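Local coordinates for PDZ domain protein (Parabacteroides distasonis, PDB 4L8N) that is of unknown function but combines PDZ domains, probably for peptide or protein recognition, with a DUF4136 domain and a magnesium-binding site, at residues K146-S151 / N170-K175; I248-Q251 / G256-L259; E355-A360 / P409-L414; M388-D391 / Q397-D400. All coordinates share one frame; numbering follows the deposited sequence.

Contact 1: K146-S151 / N170-K175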
loop_
_atom_site.group_PDB
_atom_site.type_symbol
_atom_site.label_atom_id
_atom_site.label_comp_id
_atom_site.label_asym_id
_atom_site.label_seq_id
_atom_site.Cartn_x
_atom_site.Cartn_y
_atom_site.Cartn_z
ATOM N N LYS A 146 4.731 17.467 24.730
ATOM C CA LYS A 146 5.215 18.790 24.348
ATOM C C LYS A 146 6.688 18.829 23.874
ATOM O O LYS A 146 7.086 19.800 23.219
ATOM C CB LYS A 146 5.020 19.761 25.532
ATOM C CG LYS A 146 3.558 19.912 26.034
ATOM C CD LYS A 146 2.644 20.746 25.090
ATOM C CE LYS A 146 1.341 21.168 25.745
ATOM N NZ LYS A 146 0.478 21.980 24.834
ATOM N N THR A 147 7.489 17.806 24.203
ATOM C CA THR A 147 8.919 17.788 23.893
ATOM C C THR A 147 9.347 16.516 23.163
ATOM O O THR A 147 8.753 15.435 23.330
ATOM C CB THR A 147 9.804 17.993 25.175
ATOM O OG1 THR A 147 9.763 16.841 26.019
ATOM C CG2 THR A 147 9.425 19.234 25.974
ATOM N N PHE A 148 10.426 16.651 22.374
ATOM C CA PHE A 148 10.945 15.542 21.607
ATOM C C PHE A 148 12.464 15.543 21.552
ATOM O O PHE A 148 13.125 16.511 21.908
ATOM C CB PHE A 148 10.358 15.569 20.182
ATOM C CG PHE A 148 10.825 16.719 19.318
ATOM C CD1 PHE A 148 10.286 17.996 19.476
ATOM C CD2 PHE A 148 11.767 16.519 18.317
ATOM C CE1 PHE A 148 10.736 19.059 18.704
ATOM C CE2 PHE A 148 12.208 17.579 17.537
ATOM C CZ PHE A 148 11.679 18.839 17.724
ATOM N N ALA A 149 13.004 14.418 21.110
ATOM C CA ALA A 149 14.414 14.175 20.860
ATOM C C ALA A 149 14.494 13.077 19.816
ATOM O O ALA A 149 13.523 12.341 19.628
ATOM C CB ALA A 149 15.142 13.789 22.138
ATOM N N PHE A 150 15.608 13.002 19.102
ATOM C CA PHE A 150 15.769 11.976 18.084
ATOM C C PHE A 150 16.437 10.768 18.666
ATOM O O PHE A 150 17.224 10.896 19.602
ATOM C CB PHE A 150 16.556 12.520 16.888
ATOM C CG PHE A 150 15.766 13.606 16.203
ATOM C CD1 PHE A 150 14.760 13.288 15.293
ATOM C CD2 PHE A 150 15.961 14.941 16.531
ATOM C CE1 PHE A 150 13.996 14.290 14.691
ATOM C CE2 PHE A 150 15.175 15.941 15.954
ATOM C CZ PHE A 150 14.207 15.610 15.024
ATOM N N SER A 151 16.105 9.579 18.141
ATOM C CA SER A 151 16.743 8.355 18.599
ATOM C C SER A 151 18.178 8.301 18.017
ATOM O O SER A 151 18.475 9.003 17.035
ATOM C CB SER A 151 15.903 7.123 18.256
ATOM O OG SER A 151 15.807 6.804 16.879
ATOM N N ASN A 170 12.536 20.968 12.134
ATOM C CA ASN A 170 11.918 22.214 11.664
ATOM C C ASN A 170 10.397 22.100 11.646
ATOM O O ASN A 170 9.733 23.025 12.097
ATOM C CB ASN A 170 12.428 22.653 10.267
ATOM C CG ASN A 170 13.899 23.042 10.199
ATOM O OD1 ASN A 170 14.545 23.388 11.209
ATOM N ND2 ASN A 170 14.466 23.006 8.986
ATOM N N GLU A 171 9.852 20.963 11.175
ATOM C CA GLU A 171 8.402 20.756 11.109
ATOM C C GLU A 171 7.733 20.786 12.467
ATOM O O GLU A 171 6.699 21.439 12.611
ATOM C CB GLU A 171 8.051 19.431 10.413
ATOM C CG GLU A 171 8.146 19.479 8.902
ATOM C CD GLU A 171 7.689 20.757 8.220
ATOM O OE1 GLU A 171 6.477 21.069 8.266
ATOM O OE2 GLU A 171 8.551 21.440 7.623
ATOM N N LEU A 172 8.327 20.090 13.456
ATOM C CA LEU A 172 7.793 19.936 14.808
ATOM C C LEU A 172 7.995 21.188 15.654
ATOM O O LEU A 172 7.121 21.517 16.469
ATOM C CB LEU A 172 8.419 18.706 15.503
ATOM C CG LEU A 172 8.163 17.319 14.874
ATOM C CD1 LEU A 172 8.678 16.207 15.798
ATOM C CD2 LEU A 172 6.704 17.096 14.568
ATOM N N THR A 173 9.132 21.904 15.470
ATOM C CA THR A 173 9.318 23.160 16.211
ATOM C C THR A 173 8.337 24.216 15.663
ATOM O O THR A 173 7.865 25.020 16.444
ATOM C CB THR A 173 10.775 23.644 16.252
ATOM O OG1 THR A 173 11.301 23.759 14.935
ATOM C CG2 THR A 173 11.656 22.751 17.111
ATOM N N LYS A 174 7.961 24.158 14.355
ATOM C CA LYS A 174 6.968 25.078 13.768
ATOM C C LYS A 174 5.566 24.824 14.344
ATOM O O LYS A 174 4.765 25.750 14.440
ATOM C CB LYS A 174 6.927 24.983 12.241
ATOM C CG LYS A 174 8.118 25.622 11.529
ATOM C CD LYS A 174 7.929 25.646 10.008
ATOM C CE LYS A 174 8.366 24.384 9.296
ATOM N NZ LYS A 174 7.679 24.221 7.987
ATOM N N LYS A 175 5.293 23.575 14.749
ATOM C CA LYS A 175 4.024 23.141 15.315
ATOM C C LYS A 175 3.860 23.613 16.782
ATOM O O LYS A 175 2.732 23.693 17.283
ATOM C CB LYS A 175 3.920 21.611 15.202
ATOM C CG LYS A 175 3.595 21.180 13.778
ATOM C CD LYS A 175 3.780 19.685 13.487
ATOM C CE LYS A 175 3.513 19.399 12.027
ATOM N NZ LYS A 175 2.107 19.722 11.633
#

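Contact 2: I248-Q251 / G256-L259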
loop_
_atom_site.group_PDB
_atom_site.type_symbol
_atom_site.label_atom_id
_atom_site.label_comp_id
_atom_site.label_asym_id
_atom_site.label_seq_id
_atom_site.Cartn_x
_atom_site.Cartn_y
_atom_site.Cartn_z
ATOM N N ILE A 248 6.752 8.221 15.851
ATOM C CA ILE A 248 6.699 9.114 17.038
ATOM C C ILE A 248 6.379 8.235 18.272
ATOM O O ILE A 248 5.233 7.798 18.448
ATOM C CB ILE A 248 5.734 10.342 16.894
ATOM C CG1 ILE A 248 6.141 11.267 15.719
ATOM C CG2 ILE A 248 5.602 11.112 18.241
ATOM C CD1 ILE A 248 5.219 12.501 15.468
ATOM N N ILE A 249 7.412 7.940 19.090
ATOM C CA ILE A 249 7.287 7.017 20.224
ATOM C C ILE A 249 7.133 7.750 21.564
ATOM O O ILE A 249 8.000 8.534 21.955
ATOM C CB ILE A 249 8.496 6.014 20.271
ATOM C CG1 ILE A 249 8.709 5.279 18.931
ATOM C CG2 ILE A 249 8.350 5.005 21.414
ATOM C CD1 ILE A 249 10.097 5.379 18.454
ATOM N N ASP A 250 6.060 7.414 22.291
ATOM C CA ASP A 250 5.727 7.896 23.633
ATOM C C ASP A 250 6.792 7.470 24.637
ATOM O O ASP A 250 7.172 6.295 24.661
ATOM C CB ASP A 250 4.365 7.311 24.039
ATOM C CG ASP A 250 3.816 7.648 25.416
ATOM O OD1 ASP A 250 4.420 8.499 26.112
ATOM O OD2 ASP A 250 2.766 7.068 25.794
ATOM N N GLN A 251 7.231 8.406 25.495
ATOM C CA GLN A 251 8.210 8.139 26.545
ATOM C C GLN A 251 7.621 8.358 27.928
ATOM O O GLN A 251 8.245 7.958 28.913
ATOM C CB GLN A 251 9.453 9.036 26.402
ATOM C CG GLN A 251 10.200 8.979 25.078
ATOM C CD GLN A 251 10.736 7.625 24.745
ATOM O OE1 GLN A 251 10.116 6.857 24.014
ATOM N NE2 GLN A 251 11.903 7.312 25.264
ATOM N N GLY A 256 7.254 3.472 25.088
ATOM C CA GLY A 256 7.473 2.497 24.024
ATOM C C GLY A 256 6.333 2.364 23.035
ATOM O O GLY A 256 6.525 1.812 21.949
ATOM N N ARG A 257 5.132 2.858 23.413
ATOM C CA ARG A 257 3.925 2.876 22.576
ATOM C C ARG A 257 4.128 3.837 21.421
ATOM O O ARG A 257 4.490 4.994 21.640
ATOM C CB ARG A 257 2.695 3.298 23.419
ATOM C CG ARG A 257 1.399 3.523 22.642
ATOM C CD ARG A 257 0.257 3.964 23.544
ATOM N NE ARG A 257 0.527 5.256 24.180
ATOM C CZ ARG A 257 -0.371 5.996 24.827
ATOM N NH1 ARG A 257 -1.621 5.575 24.956
ATOM N NH2 ARG A 257 -0.021 7.156 25.359
ATOM N N VAL A 258 3.911 3.354 20.188
ATOM C CA VAL A 258 3.998 4.199 19.004
ATOM C C VAL A 258 2.684 4.962 18.921
ATOM O O VAL A 258 1.609 4.349 18.832
ATOM C CB VAL A 258 4.325 3.415 17.710
ATOM C CG1 VAL A 258 4.285 4.341 16.496
ATOM C CG2 VAL A 258 5.683 2.733 17.823
ATOM N N LEU A 259 2.772 6.298 19.031
ATOM C CA LEU A 259 1.606 7.186 19.006
ATOM C C LEU A 259 1.134 7.428 17.587
ATOM O O LEU A 259 -0.064 7.381 17.306
ATOM C CB LEU A 259 1.917 8.541 19.670
ATOM C CG LEU A 259 2.380 8.540 21.124
ATOM C CD1 LEU A 259 2.834 9.902 21.508
ATOM C CD2 LEU A 259 1.253 8.160 22.074
#

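Contact 3: E355-A360 / P409-L414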
loop_
_atom_site.group_PDB
_atom_site.type_symbol
_atom_site.label_atom_id
_atom_site.label_comp_id
_atom_site.label_asym_id
_atom_site.label_seq_id
_atom_site.Cartn_x
_atom_site.Cartn_y
_atom_site.Cartn_z
ATOM N N GLU A 355 -21.327 40.444 -19.522
ATOM C CA GLU A 355 -21.269 39.546 -20.681
ATOM C C GLU A 355 -20.372 40.109 -21.776
ATOM O O GLU A 355 -19.741 39.326 -22.492
ATOM C CB GLU A 355 -22.654 39.186 -21.232
ATOM C CG GLU A 355 -23.101 37.785 -20.822
ATOM C CD GLU A 355 -22.101 36.658 -21.043
ATOM O OE1 GLU A 355 -21.642 36.484 -22.196
ATOM O OE2 GLU A 355 -21.769 35.956 -20.059
ATOM N N GLU A 356 -20.278 41.456 -21.881
ATOM C CA GLU A 356 -19.367 42.130 -22.816
ATOM C C GLU A 356 -17.911 41.756 -22.475
ATOM O O GLU A 356 -17.124 41.472 -23.377
ATOM C CB GLU A 356 -19.544 43.655 -22.748
ATOM C CG GLU A 356 -20.718 44.214 -23.531
ATOM C CD GLU A 356 -20.674 45.725 -23.644
ATOM O OE1 GLU A 356 -19.979 46.236 -24.554
ATOM O OE2 GLU A 356 -21.300 46.401 -22.797
ATOM N N PHE A 357 -17.586 41.732 -21.157
ATOM C CA PHE A 357 -16.272 41.423 -20.594
ATOM C C PHE A 357 -15.980 39.941 -20.706
ATOM O O PHE A 357 -14.885 39.570 -21.134
ATOM C CB PHE A 357 -16.166 41.888 -19.120
ATOM C CG PHE A 357 -15.807 43.342 -18.882
ATOM C CD1 PHE A 357 -14.620 43.878 -19.382
ATOM C CD2 PHE A 357 -16.610 44.154 -18.089
ATOM C CE1 PHE A 357 -14.271 45.217 -19.135
ATOM C CE2 PHE A 357 -16.258 45.491 -17.839
ATOM C CZ PHE A 357 -15.090 46.012 -18.364
ATOM N N SER A 358 -16.961 39.097 -20.327
ATOM C CA SER A 358 -16.866 37.646 -20.369
ATOM C C SER A 358 -16.583 37.144 -21.793
ATOM O O SER A 358 -15.639 36.371 -21.972
ATOM C CB SER A 358 -18.136 37.010 -19.821
ATOM O OG SER A 358 -17.927 35.633 -19.551
ATOM N N SER A 359 -17.354 37.610 -22.797
ATOM C CA SER A 359 -17.197 37.234 -24.209
ATOM C C SER A 359 -15.842 37.683 -24.780
ATOM O O SER A 359 -15.157 36.881 -25.423
ATOM C CB SER A 359 -18.327 37.826 -25.050
ATOM O OG SER A 359 -19.581 37.380 -24.562
ATOM N N ALA A 360 -15.466 38.960 -24.533
ATOM C CA ALA A 360 -14.212 39.575 -24.970
ATOM C C ALA A 360 -12.983 38.795 -24.449
ATOM O O ALA A 360 -12.012 38.627 -25.190
ATOM C CB ALA A 360 -14.163 41.021 -24.508
ATOM N N PRO A 409 -9.579 44.674 -22.145
ATOM C CA PRO A 409 -8.558 44.285 -21.163
ATOM C C PRO A 409 -8.450 45.198 -19.930
ATOM O O PRO A 409 -7.375 45.271 -19.330
ATOM C CB PRO A 409 -7.265 44.367 -21.992
ATOM C CG PRO A 409 -7.672 44.840 -23.397
ATOM C CD PRO A 409 -8.971 45.501 -23.206
ATOM N N ALA A 410 -9.541 45.876 -19.537
ATOM C CA ALA A 410 -9.548 46.784 -18.394
ATOM C C ALA A 410 -9.045 46.126 -17.105
ATOM O O ALA A 410 -8.242 46.735 -16.386
ATOM C CB ALA A 410 -10.944 47.327 -18.180
ATOM N N PHE A 411 -9.458 44.863 -16.844
ATOM C CA PHE A 411 -9.065 44.160 -15.636
ATOM C C PHE A 411 -7.681 43.520 -15.744
ATOM O O PHE A 411 -7.170 43.036 -14.733
ATOM C CB PHE A 411 -10.122 43.127 -15.246
ATOM C CG PHE A 411 -11.445 43.721 -14.803
ATOM C CD1 PHE A 411 -11.569 44.349 -13.564
ATOM C CD2 PHE A 411 -12.576 43.618 -15.607
ATOM C CE1 PHE A 411 -12.791 44.889 -13.155
ATOM C CE2 PHE A 411 -13.808 44.141 -15.182
ATOM C CZ PHE A 411 -13.903 44.771 -13.960
ATOM N N SER A 412 -7.025 43.592 -16.904
ATOM C CA SER A 412 -5.670 43.018 -17.069
ATOM C C SER A 412 -4.620 43.703 -16.145
ATOM O O SER A 412 -3.527 43.170 -15.987
ATOM C CB SER A 412 -5.207 43.072 -18.530
ATOM O OG SER A 412 -4.934 44.404 -18.937
ATOM N N TYR A 413 -4.965 44.853 -15.531
ATOM C CA TYR A 413 -4.131 45.608 -14.584
ATOM C C TYR A 413 -3.770 44.712 -13.376
ATOM O O TYR A 413 -2.718 44.885 -12.762
ATOM C CB TYR A 413 -4.849 46.912 -14.130
ATOM C CG TYR A 413 -5.863 46.746 -13.008
ATOM C CD1 TYR A 413 -5.475 46.824 -11.671
ATOM C CD2 TYR A 413 -7.213 46.532 -13.284
ATOM C CE1 TYR A 413 -6.397 46.648 -10.636
ATOM C CE2 TYR A 413 -8.144 46.355 -12.258
ATOM C CZ TYR A 413 -7.732 46.423 -10.935
ATOM O OH TYR A 413 -8.644 46.281 -9.922
ATOM N N LEU A 414 -4.652 43.751 -13.055
ATOM C CA LEU A 414 -4.455 42.777 -11.992
ATOM C C LEU A 414 -3.182 41.986 -12.210
ATOM O O LEU A 414 -2.601 41.504 -11.229
ATOM C CB LEU A 414 -5.657 41.822 -11.910
ATOM C CG LEU A 414 -6.970 42.453 -11.410
ATOM C CD1 LEU A 414 -8.149 41.619 -11.824
ATOM C CD2 LEU A 414 -6.951 42.706 -9.906
#

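Contact 4: M388-D391 / Q397-D400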
loop_
_atom_site.group_PDB
_atom_site.type_symbol
_atom_site.label_atom_id
_atom_site.label_comp_id
_atom_site.label_asym_id
_atom_site.label_seq_id
_atom_site.Cartn_x
_atom_site.Cartn_y
_atom_site.Cartn_z
HETATM N N MSE A 388 -2.124 25.527 -19.666
HETATM C CA MSE A 388 -0.781 25.691 -20.216
HETATM C C MSE A 388 -0.244 27.061 -19.867
HETATM O O MSE A 388 -0.999 28.049 -19.880
HETATM C CB MSE A 388 -0.783 25.523 -21.744
HETATM C CG MSE A 388 -1.097 24.096 -22.201
HETATM SE SE MSE A 388 -1.205 23.911 -24.115
HETATM C CE MSE A 388 -2.761 24.844 -24.441
ATOM N N PHE A 389 1.062 27.143 -19.591
ATOM C CA PHE A 389 1.667 28.445 -19.393
ATOM C C PHE A 389 1.945 29.032 -20.764
ATOM O O PHE A 389 1.857 28.325 -21.787
ATOM C CB PHE A 389 2.948 28.367 -18.545
ATOM C CG PHE A 389 2.745 27.671 -17.224
ATOM C CD1 PHE A 389 1.685 28.017 -16.395
ATOM C CD2 PHE A 389 3.614 26.679 -16.807
ATOM C CE1 PHE A 389 1.489 27.367 -15.179
ATOM C CE2 PHE A 389 3.425 26.038 -15.583
ATOM C CZ PHE A 389 2.364 26.388 -14.777
ATOM N N TRP A 390 2.290 30.313 -20.790
ATOM C CA TRP A 390 2.656 30.975 -22.022
ATOM C C TRP A 390 4.014 30.468 -22.491
ATOM O O TRP A 390 4.850 30.059 -21.678
ATOM C CB TRP A 390 2.708 32.491 -21.799
ATOM C CG TRP A 390 1.405 33.125 -21.407
ATOM C CD1 TRP A 390 1.136 33.791 -20.252
ATOM C CD2 TRP A 390 0.215 33.199 -22.205
ATOM N NE1 TRP A 390 -0.147 34.291 -20.280
ATOM C CE2 TRP A 390 -0.743 33.927 -21.460
ATOM C CE3 TRP A 390 -0.131 32.737 -23.489
ATOM C CZ2 TRP A 390 -2.017 34.226 -21.965
ATOM C CZ3 TRP A 390 -1.396 33.022 -23.979
ATOM C CH2 TRP A 390 -2.326 33.751 -23.218
ATOM N N ASP A 391 4.232 30.477 -23.787
ATOM C CA ASP A 391 5.504 30.074 -24.345
ATOM C C ASP A 391 6.444 31.249 -24.119
ATOM O O ASP A 391 6.105 32.388 -24.470
ATOM C CB ASP A 391 5.313 29.714 -25.830
ATOM C CG ASP A 391 6.541 29.262 -26.597
ATOM O OD1 ASP A 391 7.511 30.045 -26.676
ATOM O OD2 ASP A 391 6.481 28.181 -27.225
ATOM N N GLN A 397 4.222 39.010 -28.231
ATOM C CA GLN A 397 2.991 38.768 -28.992
ATOM C C GLN A 397 1.771 38.592 -28.064
ATOM O O GLN A 397 0.682 39.043 -28.412
ATOM C CB GLN A 397 3.159 37.551 -29.908
ATOM C CG GLN A 397 4.279 37.726 -30.947
ATOM C CD GLN A 397 5.557 36.992 -30.571
ATOM O OE1 GLN A 397 6.402 37.479 -29.806
ATOM N NE2 GLN A 397 5.739 35.804 -31.129
ATOM N N ILE A 398 1.959 37.967 -26.883
ATOM C CA ILE A 398 0.909 37.779 -25.871
ATOM C C ILE A 398 0.569 39.144 -25.286
ATOM O O ILE A 398 -0.613 39.492 -25.224
ATOM C CB ILE A 398 1.329 36.763 -24.763
ATOM C CG1 ILE A 398 1.682 35.395 -25.353
ATOM C CG2 ILE A 398 0.264 36.650 -23.634
ATOM C CD1 ILE A 398 2.718 34.714 -24.596
ATOM N N ALA A 399 1.600 39.933 -24.896
ATOM C CA ALA A 399 1.389 41.273 -24.348
ATOM C C ALA A 399 0.565 42.136 -25.321
ATOM O O ALA A 399 -0.402 42.749 -24.880
ATOM C CB ALA A 399 2.720 41.939 -24.018
ATOM N N ASP A 400 0.883 42.110 -26.644
ATOM C CA ASP A 400 0.144 42.875 -27.647
ATOM C C ASP A 400 -1.304 42.383 -27.747
ATOM O O ASP A 400 -2.215 43.199 -27.685
ATOM C CB ASP A 400 0.832 42.851 -29.045
ATOM C CG ASP A 400 2.211 43.504 -29.146
ATOM O OD1 ASP A 400 2.570 44.305 -28.236
ATOM O OD2 ASP A 400 2.937 43.214 -30.139
#

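Contact 1: K146-S151 / N170-K175
F148 holds CG between its backbone N and carbonyl carbon (chi1 68°), and this turns the ring out from the strand toward the helix. L172 answers with CG beside its own N (chi1 -62°) and an extended second torsion, which sends CD1 over the middle of that ring. The methyl stands 4.1 Å from the F148 ring centroid and 12° off the normal, a direct CH-pi contact over the face. L172 CB reaches the outer end of the ring and lies 3.9 Å from F148 CZ. T173 comes in differently: its CG2 meets the ring edge in plane, 4.0 Å from F148 CZ, while its OG1 turns back to the carbonyl of E169. An alanine at F148 would remove the ring, and L172 CD1 would probably lose the flat surface it rests on, with a gap opening between strand and helix. F148 and L172 tie strand 147-150 to helix 158-175 within a beta-alpha-beta crossover that ends in the parallel strand 178-179. I188 of strand 186-196 touches both F148 and L172, and V179 of strand 178-179 also packs on F148.

Contact 2: I248-Q251 / G256-L259
D250 and R257 set a carboxylate against a guanidinium, the two planes 36° apart. OD2 of D250 sits at the guanidinium edge, somewhat tilted from its plane, and takes a hydrogen bond from R257 NH2 at 2.8 Å as part of a salt bridge. Seen from the acid, that donor comes from above the carboxylate plane, 39° out of it; R257 NE adds a weak bond to the same oxygen. D250 OD2 also receives the backbone N of I254, and OD1 those of K252 and D253, while R257 NH1 pairs with D138. One aspartate thus pins the turn and anchors the arginine. This is the loop end of the antiparallel beta hairpin of strands 240-250 and 258-268. I249 and V258 form a non-hydrogen-bonded pair, with I249 CG1 lying 4.1 Å from V258 CG2. Flanking it, L259 N bonds to I248 O at 2.9 Å and D250 N to R257 O at 3.0 Å. Closer to the turn, G256 N reaches D250 O at 2.9 Å. G256 has a phi of 96°, at which a side chain would jam against the preceding carbonyl oxygen. L259 packs its CG 3.7 Å from D250 CB.

Contact 3: E355-A360 / P409-L414
A410 and F411 meet F357 of helix 354-367, and the heart of the contact is a T-shaped (edge-to-face) phenylalanine pair. The helix probably belongs to the C-terminal PDZ domain of the protein. P409 comes first in the 409-414 segment and turns away from the helix, but its carbonyl oxygen is used twice, accepting S412 N and S412 OG. A410 CB points at F357 and lies 4.1 Å from F357 CE1, approaching the ring obliquely. F411 makes the main touch. With CG beside its backbone N (chi1 -67°), it extends its ring so that CE2 stands over the centre of the F357 face, 3.9 Å from F357 CE2 and equally close to F357 CZ. The centroids are 5.1 Å apart and the planes inclined at 60°. F411 is itself met by Y314 edge-to-face, and Y114 touches both phenylalanines, which places the pair in a larger aromatic cluster; a bound MPD molecule, probably from the crystallisation liquor, lies about 4 Å from the F357 side chain. A serine in place of F357 would probably deprive the F411 edge of the face it meets and open a gap beside the A410 methyl. S412 OG also bonds to Q403. Y413 sends its OH to E107 and Y314, and A410 O lies at its ring edge. L414 continues the 3-10 segment; its N bonds to F411 O at 3.1 Å and its CG sits 4.0 Å above the Y413 ring plane, offset toward the rim.

Contact 4: M388-D391 / Q397-D400
I398 lies across one face of the W390 indole, and nearly everything in this contact passes between these two side chains. The branch methyl CG2 sits over the six-membered ring, 3.6 Å from its centroid and 9° off the normal, as a CH-pi contact. The other branch runs over the same face toward the root of the tryptophan: CG1 comes 3.7 Å from W390 CE3, and CD1 ends 3.6 Å from W390 CB. CG2 stands anti to the backbone N of I398 (chi1 -58° to CG1), which lets both branches lie against the same indole face. CD1 also comes within 4.1 Å of D391 O. One isoleucine therefore covers the tryptophan from CB to the six-membered ring.

In the next shell, W390 NE1 holds the indole by donating to Y117 O, and the W390 backbone N separately bonds to E120 OE2. R372 makes a cation-pi contact with W390, whose ring the Y420 ring meets at an inclined angle. D391 OD1 takes the backbone N of F393, an Asx turn just ahead of helix 395-402, and the backbone of D391 pairs with that of Y371, which also touches I398. The segment 388-391 is thus a loop lying between helices 354-367 and 395-402 in the chain, with W390 turned onto the first turns of the second helix and T368, just past the end of the first, touching the tryptophan as well.

Overall arrangement
The four contacts fall into two groups on opposite sides of the chain's centre. Contacts 1 and 2 belong to the DUF4136 region and reach the same mixed sheet; their centres are about 14 Å apart and their nearest atoms about 5 Å, without touching. Contacts 3 and 4 share the other end, centres about 17 Å apart and nearest atoms about 7 Å, with contact 4 lying in sequence between the two segments of contact 3. The groups are widely separated: centres of contacts 2 and 3 are about 57 Å apart. E239 and D270, magnesium ligands although this chain binds no ion here, flank the far ends of the strands contact 2 joins, away from all four contacts.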